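Local atomic coordinates of starch synthase I (Hordeum vulgare, PDB entry 4HLN), a protein that belongs to the plant starch synthases, glycosyltransferase-family proteins built from two Rossmann-like domains on the GT-B plan, and carries bound glycan in this model. Residues Gln118-Thr124 / Ala156-Arg160. Sequence-based numbering, arbitrary orientation.
Sequences QPLAKVT and ARGHR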
loop_
_atom_site.group_PDB
_atom_site.type_symbol
_atom_site.label_atom_id
_atom_site.label_comp_id
_atom_site.label_asym_id
_atom_site.label_seq_id
_atom_site.Cartn_x
_atom_site.Cartn_y
_atom_site.Cartn_z
ATOM N N GLN A 118 2.258 24.270 -8.618
ATOM C CA GLN A 118 1.688 22.929 -8.687
ATOM C C GLN A 118 1.716 22.359 -10.104
ATOM O O GLN A 118 1.018 22.851 -10.996
ATOM C CB GLN A 118 0.251 22.930 -8.165
ATOM C CG GLN A 118 -0.550 21.677 -8.535
ATOM C CD GLN A 118 -0.059 20.418 -7.823
ATOM O OE1 GLN A 118 0.073 20.395 -6.597
ATOM N NE2 GLN A 118 0.216 19.366 -8.593
ATOM N N PRO A 119 2.522 21.309 -10.312
ATOM C CA PRO A 119 2.612 20.642 -11.613
ATOM C C PRO A 119 1.279 20.018 -12.031
ATOM O O PRO A 119 0.572 19.440 -11.200
ATOM C CB PRO A 119 3.672 19.555 -11.382
ATOM C CG PRO A 119 3.708 19.357 -9.912
ATOM C CD PRO A 119 3.388 20.678 -9.301
ATOM N N LEU A 120 0.937 20.151 -13.309
ATOM C CA LEU A 120 -0.294 19.578 -13.837
ATOM C C LEU A 120 0.027 18.436 -14.812
ATOM O O LEU A 120 1.182 18.246 -15.197
ATOM C CB LEU A 120 -1.161 20.668 -14.478
ATOM C CG LEU A 120 -1.480 21.886 -13.579
ATOM C CD1 LEU A 120 -2.150 22.998 -14.364
ATOM C CD2 LEU A 120 -2.330 21.533 -12.336
ATOM N N ALA A 121 -0.987 17.661 -15.188
ATOM C CA ALA A 121 -0.773 16.496 -16.046
ATOM C C ALA A 121 -1.058 16.768 -17.525
ATOM O O ALA A 121 -2.002 17.501 -17.862
ATOM C CB ALA A 121 -1.603 15.309 -15.554
ATOM N N LYS A 122 -0.237 16.167 -18.392
ATOM C CA LYS A 122 -0.383 16.264 -19.846
ATOM C C LYS A 122 -1.819 16.021 -20.271
ATOM O O LYS A 122 -2.427 16.823 -20.993
ATOM C CB LYS A 122 0.510 15.221 -20.528
ATOM C CG LYS A 122 1.969 15.619 -20.672
ATOM C CD LYS A 122 2.187 16.518 -21.889
ATOM C CE LYS A 122 1.719 15.844 -23.175
ATOM N NZ LYS A 122 2.233 16.536 -24.391
ATOM N N VAL A 123 -2.345 14.887 -19.820
ATOM C CA VAL A 123 -3.708 14.489 -20.114
ATOM C C VAL A 123 -4.455 14.329 -18.813
ATOM O O VAL A 123 -4.215 13.382 -18.072
ATOM C CB VAL A 123 -3.748 13.127 -20.809
ATOM C CG1 VAL A 123 -5.153 12.831 -21.283
ATOM C CG2 VAL A 123 -2.773 13.099 -21.953
ATOM N N THR A 124 -5.357 15.258 -18.534
ATOM C CA THR A 124 -6.212 15.151 -17.369
ATOM C C THR A 124 -7.329 14.150 -17.671
ATOM O O THR A 124 -7.777 14.033 -18.807
ATOM C CB THR A 124 -6.823 16.508 -17.021
ATOM O OG1 THR A 124 -7.671 16.923 -18.095
ATOM C CG2 THR A 124 -5.731 17.548 -16.817
ATOM N N ALA A 156 -5.164 17.281 -7.612
ATOM C CA ALA A 156 -4.333 18.475 -7.565
ATOM C C ALA A 156 -3.591 18.676 -8.874
ATOM O O ALA A 156 -3.104 19.767 -9.167
ATOM C CB ALA A 156 -3.341 18.356 -6.421
ATOM N N ARG A 157 -3.484 17.603 -9.649
ATOM C CA ARG A 157 -2.835 17.662 -10.947
ATOM C C ARG A 157 -3.849 17.921 -12.064
ATOM O O ARG A 157 -3.516 17.783 -13.238
ATOM C CB ARG A 157 -2.088 16.361 -11.243
ATOM C CG ARG A 157 -1.019 15.978 -10.239
ATOM C CD ARG A 157 -0.185 14.810 -10.770
ATOM N NE ARG A 157 1.204 15.210 -10.950
ATOM C CZ ARG A 157 1.910 14.990 -12.053
ATOM N NH1 ARG A 157 1.353 14.354 -13.066
ATOM N NH2 ARG A 157 3.176 15.397 -12.137
ATOM N N GLY A 158 -5.084 18.267 -11.695
ATOM C CA GLY A 158 -6.092 18.670 -12.664
ATOM C C GLY A 158 -7.046 17.586 -13.149
ATOM O O GLY A 158 -7.866 17.821 -14.033
ATOM N N HIS A 159 -6.951 16.391 -12.580
ATOM C CA HIS A 159 -7.910 15.339 -12.897
ATOM C C HIS A 159 -9.230 15.600 -12.200
ATOM O O HIS A 159 -9.271 16.186 -11.122
ATOM C CB HIS A 159 -7.381 13.967 -12.490
ATOM C CG HIS A 159 -6.046 13.642 -13.080
ATOM N ND1 HIS A 159 -5.891 13.241 -14.389
ATOM C CD2 HIS A 159 -4.802 13.669 -12.542
ATOM C CE1 HIS A 159 -4.609 13.035 -14.633
ATOM N NE2 HIS A 159 -3.927 13.286 -13.528
ATOM N N ARG A 160 -10.315 15.165 -12.828
ATOM C CA ARG A 160 -11.608 15.187 -12.177
ATOM C C ARG A 160 -11.708 13.875 -11.409
ATOM O O ARG A 160 -11.683 12.813 -12.009
ATOM C CB ARG A 160 -12.729 15.290 -13.205
ATOM C CG ARG A 160 -13.950 15.992 -12.637
ATOM C CD ARG A 160 -15.190 15.667 -13.424
ATOM N NE ARG A 160 -16.355 16.277 -12.805
ATOM C CZ ARG A 160 -17.571 16.224 -13.326
ATOM N NH1 ARG A 160 -18.597 16.808 -12.716
ATOM N NH2 ARG A 160 -17.748 15.590 -14.472
#
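Ala121 and Arg157 share the one hydrogen bond between segments 118-124 and 156-160. Ala121 N donates to Arg157 O at 3.2 Å, with an N-H...O angle of 149°. A second bond stays within 118-124: Gln118 NE2 donates to Pro119 O. It holds the amide over the start of 156-160. CG of Gln118 stands anti to the backbone N (chi1 165°), which brings CG to 3.3 Å from Ala156 O. The bend at chi2 then turns the amide back, and NE2 reaches Pro119 O.

The other contacts across the segments are close packing without hydrogen bonds. Leu120 CD2 comes to 3.7 Å from Ala156 O. Pro119 O lies 3.9 Å from Arg157 CG, so the aliphatic start of the arginine runs beside the backbone of 118-124. Leu120 O lies obliquely near the guanidinium. Ala121 CB meets the His159 ring obliquely, 3.7 Å from NE2. At the ring edge, Val123 O is 3.5 Å from CE1. Thr124 turns CB and CG2 to the backbone of Gly158, with CB 3.4 Å from Gly158 O. Gly158 itself adopts a positive phi of 95°.

The polar ends of Arg157 and His159 bind beyond the two segments. Arg157 forms salt bridges to Asp612 and Glu619, and His159 NE2 makes a hydrogen bond to Glu619 as well. Helix 611-627 thus borders both segments, tying this surface contact of the N-terminal Rossmann-like domain to a C-terminal helix. His159 ND1 is hydrogen-bonded to Arg125 N. Segment 118-124 leads into strand 126-130, while 156-160 links helix 150-156 to strand 160-166, the parallel neighbour of 126-130 in the mixed sheet.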